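Local coordinates for cytochrome C-type biogenesis protein ccmF (Thermus thermophilus, PDB 6ZMQ) that binds heme b in the membrane and probably acts as a heme lyase in cytochrome c maturation, at residues L460-A465 and I520-T525; G467-N472 and V509-A514. All coordinates share one frame; numbering follows the deposited sequence.

Contact 1 of 2, residues L460-A465 and I520-T525; sequences LGASFA and IAFSQT. With PTY (phosphatidylethanolamine), chain H.
Ala462 lays its methyl over one face of the Phe522 ring, a CH-pi contact with CB 4.2 Å from the ring centroid and 13° off the ring normal. The rim of the same ring reaches the backbone, Phe522 CE1 lying 3.4 Å from Ala462 O. One turn along, two methyls meet tip to tip, Ala465 CB to Ala521 CB at 3.7 Å, and Thr525 turns its OG1 toward Ala462 CB. Thr525 OG1 also sits near Ala521 O of its own helix, at a modelled spacing too short to be relied on, while CG2 faces the lipid at PTY O7. Small residues let the antiparallel segments approach to 9.0 Å between axes. Gly461 belongs to this surface: its CA rests 3.7 Å from PTY C12, and a CB there would collide with the ester oxygen O7.

Phosphatidylethanolamine lies along one side of the helix pair. One acyl chain runs by Phe464, whose ring, swung out with CG anti to the backbone N (chi1 176°), puts CE2 3.6 Å from PTY C18; the other chain passes the bent side chain of Gln524. Replacing Phe464 by an alanine would probably strip the first chain of its aromatic neighbour and let its C16 to C20 portion move more freely. Farther out, Tyr458 meets Phe522 edge-to-face, and Tyr254 bonds to both Ser523 and Gln524. With no hydrogen bond passing between the segments, this transmembrane pairing rests on apolar methyl and ring contacts, with the lipid's glycerol and first acyl carbons along one side.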
ATOM      1  N   LEU A 460     -24.855   9.677  16.637  1.00 57.48           N
ATOM      2  CA  LEU A 460     -25.517   8.928  15.562  1.00 50.63           C
ATOM      3  C   LEU A 460     -24.516   8.429  14.521  1.00 60.19           C
ATOM      4  O   LEU A 460     -24.724   7.379  13.902  1.00 72.31           O
ATOM      5  CB  LEU A 460     -26.621   9.778  14.922  1.00 38.18           C
ATOM      6  CG  LEU A 460     -27.610   9.007  14.036  1.00 38.77           C
ATOM      7  CD1 LEU A 460     -28.496   8.121  14.903  1.00 37.48           C
ATOM      8  CD2 LEU A 460     -28.473   9.916  13.178  1.00 54.95           C
ATOM      9  N   GLY A 461     -23.399   9.144  14.361  1.00 55.73           N
ATOM     10  CA  GLY A 461     -22.203   8.601  13.742  1.00 59.62           C
ATOM     11  C   GLY A 461     -21.677   7.315  14.359  1.00 53.96           C
ATOM     12  O   GLY A 461     -21.606   6.292  13.669  1.00 55.61           O
ATOM     13  N   ALA A 462     -21.328   7.344  15.653  1.00 45.10           N
ATOM     14  CA  ALA A 462     -20.748   6.172  16.313  1.00 32.40           C
ATOM     15  C   ALA A 462     -21.768   5.046  16.488  1.00 52.58           C
ATOM     16  O   ALA A 462     -21.449   3.867  16.282  1.00 61.85           O
ATOM     17  CB  ALA A 462     -20.158   6.576  17.664  1.00 29.28           C
ATOM     18  N   SER A 463     -22.998   5.386  16.882  1.00 56.45           N
ATOM     19  CA  SER A 463     -24.033   4.370  17.046  1.00 59.61           C
ATOM     20  C   SER A 463     -24.474   3.775  15.712  1.00 55.44           C
ATOM     21  O   SER A 463     -24.751   2.569  15.631  1.00 57.08           O
ATOM     22  CB  SER A 463     -25.227   4.962  17.786  1.00 67.48           C
ATOM     23  OG  SER A 463     -25.428   6.308  17.465  1.00 70.81           O
ATOM     24  N   PHE A 464     -24.487   4.581  14.646  1.00 55.43           N
ATOM     25  CA  PHE A 464     -24.814   4.050  13.331  1.00 47.62           C
ATOM     26  C   PHE A 464     -23.676   3.195  12.787  1.00 48.79           C
ATOM     27  O   PHE A 464     -23.915   2.229  12.059  1.00 58.74           O
ATOM     28  CB  PHE A 464     -25.132   5.188  12.363  1.00 44.95           C
ATOM     29  CG  PHE A 464     -25.379   4.716  10.965  1.00 39.88           C
ATOM     30  CD1 PHE A 464     -26.429   3.853  10.701  1.00 34.75           C
ATOM     31  CD2 PHE A 464     -24.504   5.046   9.938  1.00 38.13           C
ATOM     32  CE1 PHE A 464     -26.649   3.379   9.423  1.00 28.10           C
ATOM     33  CE2 PHE A 464     -24.713   4.564   8.663  1.00 28.99           C
ATOM     34  CZ  PHE A 464     -25.792   3.732   8.404  1.00 27.45           C
ATOM     35  N   ALA A 465     -22.432   3.527  13.138  1.00 53.89           N
ATOM     36  CA  ALA A 465     -21.304   2.672  12.775  1.00 50.35           C
ATOM     37  C   ALA A 465     -21.351   1.333  13.504  1.00 49.78           C
ATOM     38  O   ALA A 465     -20.985   0.296  12.931  1.00 54.21           O
ATOM     39  CB  ALA A 465     -19.994   3.393  13.062  1.00 44.75           C
ATOM     40  N   ILE A 520     -12.538   2.924  13.156  1.00 35.56           N
ATOM     41  CA  ILE A 520     -12.214   4.250  12.632  1.00 42.49           C
ATOM     42  C   ILE A 520     -13.259   5.274  13.043  1.00 50.19           C
ATOM     43  O   ILE A 520     -12.902   6.372  13.489  1.00 66.86           O
ATOM     44  CB  ILE A 520     -12.010   4.186  11.105  1.00 49.28           C
ATOM     45  CG1 ILE A 520     -10.920   3.148  10.799  1.00 58.21           C
ATOM     46  CG2 ILE A 520     -11.729   5.577  10.488  1.00 49.07           C
ATOM     47  CD1 ILE A 520     -10.367   3.162   9.411  1.00 54.39           C
ATOM     48  N   ALA A 521     -14.556   4.917  12.980  1.00 45.18           N
ATOM     49  CA  ALA A 521     -15.568   5.896  13.380  1.00 35.88           C
ATOM     50  C   ALA A 521     -15.556   6.141  14.890  1.00 44.66           C
ATOM     51  O   ALA A 521     -15.733   7.284  15.337  1.00 54.46           O
ATOM     52  CB  ALA A 521     -16.943   5.454  12.907  1.00 28.26           C
ATOM     53  N   PHE A 522     -15.275   5.098  15.680  1.00 36.10           N
ATOM     54  CA  PHE A 522     -15.208   5.258  17.131  1.00 31.43           C
ATOM     55  C   PHE A 522     -13.967   6.041  17.574  1.00 33.98           C
ATOM     56  O   PHE A 522     -14.027   6.791  18.561  1.00 42.77           O
ATOM     57  CB  PHE A 522     -15.271   3.885  17.812  1.00 26.99           C
ATOM     58  CG  PHE A 522     -16.670   3.473  18.218  1.00 27.46           C
ATOM     59  CD1 PHE A 522     -17.482   2.772  17.343  1.00 36.28           C
ATOM     60  CD2 PHE A 522     -17.161   3.801  19.467  1.00 28.26           C
ATOM     61  CE1 PHE A 522     -18.763   2.391  17.707  1.00 27.64           C
ATOM     62  CE2 PHE A 522     -18.438   3.430  19.841  1.00 34.54           C
ATOM     63  CZ  PHE A 522     -19.238   2.722  18.955  1.00 28.43           C
ATOM     64  N   SER A 523     -12.831   5.878  16.871  1.00 32.01           N
ATOM     65  CA  SER A 523     -11.631   6.642  17.219  1.00 27.70           C
ATOM     66  C   SER A 523     -11.687   8.069  16.677  1.00 52.84           C
ATOM     67  O   SER A 523     -11.112   8.988  17.277  1.00 56.56           O
ATOM     68  CB  SER A 523     -10.378   5.923  16.721  1.00 26.10           C
ATOM     69  OG  SER A 523     -10.389   5.756  15.316  1.00 32.10           O
ATOM     70  N   GLN A 524     -12.319   8.263  15.516  1.00 53.84           N
ATOM     71  CA  GLN A 524     -12.474   9.597  14.944  1.00 57.82           C
ATOM     72  C   GLN A 524     -13.422  10.455  15.771  1.00 56.42           C
ATOM     73  O   GLN A 524     -13.183  11.655  15.958  1.00 62.85           O
ATOM     74  CB  GLN A 524     -12.972   9.493  13.501  1.00 62.27           C
ATOM     75  CG  GLN A 524     -11.876   9.306  12.452  1.00 67.97           C
ATOM     76  CD  GLN A 524     -10.835  10.413  12.475  1.00 77.37           C
ATOM     77  OE1 GLN A 524     -11.166  11.593  12.594  1.00 94.38           O
ATOM     78  NE2 GLN A 524      -9.568  10.033  12.360  1.00 89.86           N
ATOM     79  N   THR A 525     -14.530   9.871  16.236  1.00 61.83           N
ATOM     80  CA  THR A 525     -15.476  10.627  17.050  1.00 57.02           C
ATOM     81  C   THR A 525     -14.900  10.941  18.427  1.00 63.17           C
ATOM     82  O   THR A 525     -14.918  12.094  18.876  1.00 64.37           O
ATOM     83  CB  THR A 525     -16.798   9.862  17.187  1.00 49.47           C
ATOM     84  OG1 THR A 525     -16.548   8.453  17.280  1.00 52.66           O
ATOM     85  CG2 THR A 525     -17.714  10.136  16.002  1.00 48.16           C
TER
HETATM   86  C1  PTY H 707     -17.761  12.585  13.175  1.00 98.10           C
HETATM   87  C2  PTY H 707     -21.234  15.392   8.007  1.00 79.07           C
HETATM   88  C3  PTY H 707     -21.760  15.522   9.436  1.00 88.44           C
HETATM   89  O4  PTY H 707     -16.595  11.903  12.814  1.00 87.64           O
HETATM   90  C5  PTY H 707     -20.232  12.690  12.809  1.00112.60           C
HETATM   91  C6  PTY H 707     -18.944  11.958  12.439  1.00103.93           C
HETATM   92  O7  PTY H 707     -19.052  10.603  12.775  1.00100.81           O
HETATM   93  C8  PTY H 707     -18.835   9.750  11.686  1.00 88.38           C
HETATM   94  O10 PTY H 707     -17.849   9.087  11.642  1.00 83.12           O
HETATM   95  C11 PTY H 707     -19.862   9.702  10.554  1.00 86.02           C
HETATM   96  C12 PTY H 707     -20.514   8.326  10.446  1.00 81.10           C
HETATM   97  C13 PTY H 707     -21.965   8.507   9.994  1.00 65.61           C
HETATM   98  C14 PTY H 707     -22.009   8.852   8.504  1.00 46.70           C
HETATM   99  C15 PTY H 707     -23.455   8.954   8.023  1.00 43.95           C
HETATM  100  C16 PTY H 707     -23.840   7.766   7.134  1.00 47.48           C
HETATM  101  C17 PTY H 707     -25.359   7.787   6.928  1.00 51.97           C
HETATM  102  C18 PTY H 707     -25.840   6.689   5.972  1.00 46.42           C
HETATM  103  C19 PTY H 707     -27.362   6.555   6.110  1.00 48.44           C
HETATM  104  C20 PTY H 707     -27.883   5.166   5.722  1.00 49.47           C
HETATM  105  C21 PTY H 707     -29.277   4.961   6.330  1.00 52.79           C
HETATM  106  C22 PTY H 707     -30.351   4.810   5.246  1.00 55.45           C
HETATM  107  C23 PTY H 707     -31.705   4.459   5.874  1.00 65.48           C
HETATM  108  C24 PTY H 707     -32.628   3.825   4.831  1.00 69.99           C
HETATM  109  C25 PTY H 707     -33.781   3.101   5.524  1.00 65.41           C
HETATM  110  C26 PTY H 707     -34.073   1.806   4.770  1.00 61.10           C
HETATM  111  C27 PTY H 707     -35.371   1.961   3.981  1.00 50.24           C
HETATM  112  C28 PTY H 707     -35.368   0.988   2.805  1.00 37.40           C
HETATM  113  C29 PTY H 707     -34.350   1.465   1.772  1.00 33.80           C
HETATM  114  C30 PTY H 707     -15.501  12.727  12.531  1.00 77.37           C
HETATM  115  C31 PTY H 707     -14.444  12.288  11.515  1.00 67.09           C
HETATM  116  O30 PTY H 707     -15.382  13.768  13.082  1.00 75.19           O
HETATM  117  C32 PTY H 707     -14.946  11.092  10.709  1.00 58.71           C
HETATM  118  C33 PTY H 707     -13.907  10.712   9.654  1.00 58.01           C
HETATM  119  C34 PTY H 707     -14.592   9.946   8.525  1.00 61.60           C
HETATM  120  C35 PTY H 707     -14.984   8.558   9.021  1.00 67.32           C
HETATM  121  C36 PTY H 707     -14.415   7.511   8.066  1.00 68.95           C
HETATM  122  C37 PTY H 707     -15.338   6.296   8.016  1.00 69.65           C
HETATM  123  C38 PTY H 707     -14.764   5.330   6.988  1.00 55.40           C
HETATM  124  C39 PTY H 707     -15.198   3.909   7.322  1.00 48.27           C
HETATM  125  C40 PTY H 707     -14.245   2.920   6.659  1.00 48.46           C
HETATM  126  C41 PTY H 707     -15.089   1.828   6.004  1.00 53.74           C
HETATM  127  C42 PTY H 707     -14.185   0.727   5.459  1.00 49.99           C
HETATM  128  C43 PTY H 707     -13.413   1.276   4.263  1.00 41.51           C
HETATM  129  C44 PTY H 707     -12.797   0.133   3.458  1.00 44.30           C
HETATM  130  P1  PTY H 707     -21.047  15.034  11.902  0.60103.04           P
HETATM  131  O11 PTY H 707     -21.026  14.688  10.291  1.00 95.97           O
HETATM  132  O12 PTY H 707     -22.443  14.844  12.441  1.00110.34           O
HETATM  133  O13 PTY H 707     -20.648  16.475  12.101  1.00 94.46           O
HETATM  134  O14 PTY H 707     -19.996  14.067  12.727  1.00111.59           O
HETATM  135  N1  PTY H 707     -22.150  16.020   7.068  1.00 73.41           N

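Contact 2 of 2, residues G467-N472 and V509-A514; sequences GLFLYN and VHFAVA. With HEM (protoporphyrin IX containing Fe), chain B.
Phe469 and Phe511 both carry CG anti to the backbone N, at chi1 172° and -180°, and these torsions bring the two rings toward each other on one flank of the antiparallel pair. They meet rim to rim, Phe469 CE1 to Phe511 CE1 at 3.4 Å, with planes turned by 22° and centroids 5.8 Å apart. Neither ring covers the other: Phe469 CE1 comes in at the edge of Phe511, near its plane, so the pair is not a stack.

Ala514 fills the space beside this pair. Its CB lies 3.9 Å from Phe469 CD1 and 3.8 Å from Asn472 CB, while its carbonyl oxygen also approaches Phe469 CD1. The small methyl thus takes contacts from two residues one turn apart on the 467-472 helix. Leu515 and Leu518, farther along the partner helix, extend the packing against Phe469. On another side of the first helix, Tyr471 bonds through its OH to Leu418 O and so ties in helix 402-422.

The 509-514 helix carries the heme ligand on a different side. His510 has CG anti to its carbonyl carbon, which leads the imidazole away from helix 467-472 and brings NE2 to the heme iron at 2.2 Å; His276 is the other axial ligand. Val509 adds CG1 beside the heme vinyl carbon CBC, 3.5 Å away, and Val513 lines the same vinyl group. Carbon contacts of Phe469, Phe511, Asn472 and Ala514 join the segments on one side, and coordination of iron by His510 probably helps hold the ligand helix on another: the contact packs helix 467-472 behind a bis-histidine heme b site.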
ATOM      1  N   GLY A 467     -24.197  -0.012  14.322  1.00 57.37           N
ATOM      2  CA  GLY A 467     -25.243  -0.666  13.550  1.00 50.30           C
ATOM      3  C   GLY A 467     -24.737  -1.276  12.257  1.00 43.67           C
ATOM      4  O   GLY A 467     -25.139  -2.381  11.878  1.00 42.15           O
ATOM      5  N   LEU A 468     -23.806  -0.582  11.594  1.00 43.87           N
ATOM      6  CA  LEU A 468     -23.220  -1.076  10.348  1.00 54.71           C
ATOM      7  C   LEU A 468     -22.364  -2.315  10.575  1.00 64.56           C
ATOM      8  O   LEU A 468     -22.424  -3.268   9.789  1.00 84.72           O
ATOM      9  CB  LEU A 468     -22.378   0.014   9.692  1.00 44.95           C
ATOM     10  CG  LEU A 468     -23.109   1.112   8.930  1.00 30.47           C
ATOM     11  CD1 LEU A 468     -22.096   1.956   8.187  1.00 30.98           C
ATOM     12  CD2 LEU A 468     -24.134   0.513   7.993  1.00 29.72           C
ATOM     13  N   PHE A 469     -21.571  -2.318  11.651  1.00 47.14           N
ATOM     14  CA  PHE A 469     -20.762  -3.491  11.980  1.00 48.87           C
ATOM     15  C   PHE A 469     -21.624  -4.681  12.394  1.00 58.93           C
ATOM     16  O   PHE A 469     -21.297  -5.830  12.070  1.00 67.99           O
ATOM     17  CB  PHE A 469     -19.770  -3.154  13.087  1.00 50.81           C
ATOM     18  CG  PHE A 469     -19.021  -4.348  13.619  1.00 49.79           C
ATOM     19  CD1 PHE A 469     -18.022  -4.940  12.844  1.00 44.54           C
ATOM     20  CD2 PHE A 469     -19.313  -4.877  14.883  1.00 45.24           C
ATOM     21  CE1 PHE A 469     -17.319  -6.037  13.301  1.00 38.31           C
ATOM     22  CE2 PHE A 469     -18.625  -5.982  15.372  1.00 43.32           C
ATOM     23  CZ  PHE A 469     -17.615  -6.571  14.578  1.00 37.56           C
ATOM     24  N   LEU A 470     -22.706  -4.433  13.145  1.00 57.51           N
ATOM     25  CA  LEU A 470     -23.591  -5.523  13.560  1.00 50.33           C
ATOM     26  C   LEU A 470     -24.347  -6.104  12.372  1.00 64.17           C
ATOM     27  O   LEU A 470     -24.489  -7.328  12.253  1.00 78.27           O
ATOM     28  CB  LEU A 470     -24.558  -5.037  14.640  1.00 31.33           C
ATOM     29  CG  LEU A 470     -24.017  -5.230  16.058  1.00 30.69           C
ATOM     30  CD1 LEU A 470     -24.592  -4.231  17.037  1.00 38.17           C
ATOM     31  CD2 LEU A 470     -24.296  -6.658  16.529  1.00 32.19           C
ATOM     32  N   TYR A 471     -24.795  -5.230  11.466  1.00 54.63           N
ATOM     33  CA  TYR A 471     -25.352  -5.630  10.177  1.00 40.21           C
ATOM     34  C   TYR A 471     -24.346  -6.436   9.354  1.00 48.76           C
ATOM     35  O   TYR A 471     -24.713  -7.416   8.689  1.00 50.15           O
ATOM     36  CB  TYR A 471     -25.773  -4.356   9.436  1.00 35.19           C
ATOM     37  CG  TYR A 471     -25.763  -4.449   7.932  1.00 39.57           C
ATOM     38  CD1 TYR A 471     -26.775  -5.119   7.264  1.00 48.58           C
ATOM     39  CD2 TYR A 471     -24.734  -3.884   7.178  1.00 49.07           C
ATOM     40  CE1 TYR A 471     -26.776  -5.223   5.894  1.00 47.28           C
ATOM     41  CE2 TYR A 471     -24.716  -4.003   5.811  1.00 53.50           C
ATOM     42  CZ  TYR A 471     -25.747  -4.663   5.171  1.00 51.50           C
ATOM     43  OH  TYR A 471     -25.750  -4.764   3.803  1.00 59.00           O
ATOM     44  N   ASN A 472     -23.065  -6.045   9.402  1.00 58.08           N
ATOM     45  CA  ASN A 472     -22.036  -6.713   8.610  1.00 56.45           C
ATOM     46  C   ASN A 472     -21.722  -8.103   9.152  1.00 64.18           C
ATOM     47  O   ASN A 472     -21.584  -9.053   8.373  1.00 68.73           O
ATOM     48  CB  ASN A 472     -20.769  -5.861   8.569  1.00 36.70           C
ATOM     49  CG  ASN A 472     -20.691  -4.970   7.337  1.00 31.01           C
ATOM     50  OD1 ASN A 472     -21.065  -5.378   6.245  1.00 35.53           O
ATOM     51  ND2 ASN A 472     -20.176  -3.756   7.509  1.00 27.15           N
ATOM     52  N   VAL A 509     -11.914 -11.602   5.442  1.00 38.83           N
ATOM     53  CA  VAL A 509     -11.461 -10.281   4.943  1.00 27.38           C
ATOM     54  C   VAL A 509     -12.609  -9.280   5.032  1.00 41.54           C
ATOM     55  O   VAL A 509     -12.409  -8.172   5.490  1.00 40.39           O
ATOM     56  CB  VAL A 509     -10.988 -10.430   3.498  1.00 24.73           C
ATOM     57  CG1 VAL A 509     -10.994  -9.129   2.751  1.00 25.24           C
ATOM     58  CG2 VAL A 509      -9.625 -11.046   3.430  1.00 36.38           C
ATOM     59  N   HIS A 510     -13.808  -9.696   4.665  1.00 42.39           N
ATOM     60  CA  HIS A 510     -14.929  -8.735   4.689  1.00 41.35           C
ATOM     61  C   HIS A 510     -15.172  -8.279   6.121  1.00 55.00           C
ATOM     62  O   HIS A 510     -15.331  -7.041   6.323  1.00 63.73           O
ATOM     63  CB  HIS A 510     -16.175  -9.288   4.004  1.00 38.86           C
ATOM     64  CG  HIS A 510     -16.105  -9.311   2.520  1.00 48.07           C
ATOM     65  ND1 HIS A 510     -16.626 -10.343   1.812  1.00 53.50           N
ATOM     66  CD2 HIS A 510     -15.427  -8.554   1.642  1.00 52.32           C
ATOM     67  CE1 HIS A 510     -16.361 -10.180   0.546  1.00 55.09           C
ATOM     68  NE2 HIS A 510     -15.631  -9.067   0.398  1.00 53.27           N
ATOM     69  N   PHE A 511     -15.136  -9.243   7.050  1.00 56.42           N
ATOM     70  CA  PHE A 511     -15.358  -9.001   8.490  1.00 47.04           C
ATOM     71  C   PHE A 511     -14.265  -8.110   9.029  1.00 42.18           C
ATOM     72  O   PHE A 511     -14.529  -7.319   9.875  1.00 34.94           O
ATOM     73  CB  PHE A 511     -15.230 -10.320   9.222  1.00 43.03           C
ATOM     74  CG  PHE A 511     -15.436 -10.261  10.701  1.00 39.61           C
ATOM     75  CD1 PHE A 511     -16.070  -9.203  11.287  1.00 46.72           C
ATOM     76  CD2 PHE A 511     -15.042 -11.300  11.491  1.00 44.74           C
ATOM     77  CE1 PHE A 511     -16.299  -9.175  12.647  1.00 58.40           C
ATOM     78  CE2 PHE A 511     -15.273 -11.285  12.850  1.00 58.82           C
ATOM     79  CZ  PHE A 511     -15.902 -10.217  13.429  1.00 63.91           C
ATOM     80  N   ALA A 512     -13.049  -8.323   8.578  1.00 47.99           N
ATOM     81  CA  ALA A 512     -11.908  -7.496   8.997  1.00 45.09           C
ATOM     82  C   ALA A 512     -12.135  -6.066   8.548  1.00 46.02           C
ATOM     83  O   ALA A 512     -11.809  -5.207   9.303  1.00 54.41           O
ATOM     84  CB  ALA A 512     -10.646  -8.042   8.398  1.00 40.31           C
ATOM     85  N   VAL A 513     -12.616  -5.817   7.339  1.00 33.40           N
ATOM     86  CA  VAL A 513     -12.894  -4.390   7.040  1.00 38.75           C
ATOM     87  C   VAL A 513     -14.019  -3.896   7.926  1.00 51.59           C
ATOM     88  O   VAL A 513     -13.961  -2.756   8.266  1.00 72.37           O
ATOM     89  CB  VAL A 513     -13.221  -4.073   5.582  1.00 45.53           C
ATOM     90  CG1 VAL A 513     -14.190  -2.924   5.486  1.00 49.29           C
ATOM     91  CG2 VAL A 513     -11.973  -3.704   4.847  1.00 50.28           C
ATOM     92  N   ALA A 514     -15.049  -4.699   8.163  1.00 47.53           N
ATOM     93  CA  ALA A 514     -16.213  -4.304   8.980  1.00 32.99           C
ATOM     94  C   ALA A 514     -15.785  -3.761  10.340  1.00 52.09           C
ATOM     95  O   ALA A 514     -16.373  -2.780  10.788  1.00 51.58           O
ATOM     96  CB  ALA A 514     -17.076  -5.508   9.143  1.00 23.63           C
TER
HETATM   97  CHA HEM B 701     -14.131 -11.039  -2.627  1.00 41.84           C
HETATM   98  CHB HEM B 701     -18.224  -8.348  -2.536  1.00 49.80           C
HETATM   99  CHC HEM B 701     -15.704  -4.607  -0.586  1.00 46.41           C
HETATM  100  CHD HEM B 701     -11.807  -7.524  -0.284  1.00 48.24           C
HETATM  101  C1A HEM B 701     -15.436 -10.590  -2.757  1.00 51.28           C
HETATM  102  C2A HEM B 701     -16.468 -11.367  -3.351  1.00 53.30           C
HETATM  103  C3A HEM B 701     -17.610 -10.623  -3.331  1.00 47.51           C
HETATM  104  C4A HEM B 701     -17.316  -9.382  -2.736  1.00 50.50           C
HETATM  105  CMA HEM B 701     -18.958 -11.034  -3.851  1.00 41.61           C
HETATM  106  CAA HEM B 701     -16.340 -12.777  -3.908  1.00 48.22           C
HETATM  107  CBA HEM B 701     -16.356 -13.836  -2.790  1.00 48.79           C
HETATM  108  CGA HEM B 701     -17.674 -13.844  -2.056  1.00 68.38           C
HETATM  109  O1A HEM B 701     -17.704 -13.587  -0.831  1.00 78.58           O
HETATM  110  O2A HEM B 701     -18.730 -14.107  -2.676  1.00 74.03           O
HETATM  111  C1B HEM B 701     -17.845  -7.094  -2.012  1.00 37.54           C
HETATM  112  C2B HEM B 701     -18.702  -5.969  -1.998  1.00 38.85           C
HETATM  113  C3B HEM B 701     -18.019  -4.922  -1.461  1.00 42.30           C
HETATM  114  C4B HEM B 701     -16.677  -5.419  -1.160  1.00 36.59           C
HETATM  115  CMB HEM B 701     -20.121  -5.927  -2.472  1.00 38.20           C
HETATM  116  CAB HEM B 701     -18.486  -3.548  -1.242  1.00 56.09           C
HETATM  117  CBB HEM B 701     -18.101  -2.587  -2.312  1.00 57.44           C
HETATM  118  C1C HEM B 701     -14.461  -5.107  -0.265  1.00 32.81           C
HETATM  119  C2C HEM B 701     -13.522  -4.467   0.545  1.00 22.09           C
HETATM  120  C3C HEM B 701     -12.439  -5.310   0.614  1.00 20.59           C
HETATM  121  C4C HEM B 701     -12.707  -6.474  -0.143  1.00 30.76           C
HETATM  122  CMC HEM B 701     -13.625  -3.123   1.217  1.00 20.80           C
HETATM  123  CAC HEM B 701     -11.215  -5.035   1.347  1.00 20.41           C
HETATM  124  CBC HEM B 701     -11.023  -5.613   2.697  1.00 27.00           C
HETATM  125  C1D HEM B 701     -12.065  -8.730  -0.953  1.00 45.53           C
HETATM  126  C2D HEM B 701     -11.080  -9.788  -1.202  1.00 45.29           C
HETATM  127  C3D HEM B 701     -11.718 -10.783  -1.859  1.00 46.44           C
HETATM  128  C4D HEM B 701     -13.117 -10.318  -1.999  1.00 40.51           C
HETATM  129  CMD HEM B 701      -9.629  -9.767  -0.804  1.00 40.02           C
HETATM  130  CAD HEM B 701     -11.126 -12.097  -2.343  1.00 47.46           C
HETATM  131  CBD HEM B 701     -10.931 -12.026  -3.863  1.00 52.06           C
HETATM  132  CGD HEM B 701     -10.220 -13.216  -4.463  1.00 47.94           C
HETATM  133  O1D HEM B 701     -10.846 -14.087  -5.110  1.00 41.28           O
HETATM  134  O2D HEM B 701      -8.987 -13.325  -4.335  1.00 49.50           O
HETATM  135  NA  HEM B 701     -15.986  -9.372  -2.408  1.00 63.47           N
HETATM  136  NB  HEM B 701     -16.648  -6.711  -1.521  1.00 39.48           N
HETATM  137  NC  HEM B 701     -13.972  -6.328  -0.644  1.00 40.47           N
HETATM  138  ND  HEM B 701     -13.230  -9.110  -1.439  1.00 57.77           N
HETATM  139 FE   HEM B 701     -14.983  -7.957  -1.368  1.00 52.30          FE

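Overall arrangement
Along the chain, helix 460-484 comes first and supplies 460-465 to contact 1, then 467-472 to contact 2. After the connecting loop, partly unmodelled, the chain returns as helix 501-525, bringing 509-514 and then 520-525. Contact 2 therefore closes the inner loop and contact 1 the outer one, nested without crossing, as in an antiparallel helical hairpin. Their centres lie 13 Å apart along the same pair of transmembrane helices. Contact 1 joins the start of the first helix to the end of the second, beside the lipid and just ahead of strand 528-534; contact 2 joins them deeper in the hairpin, next to the heme.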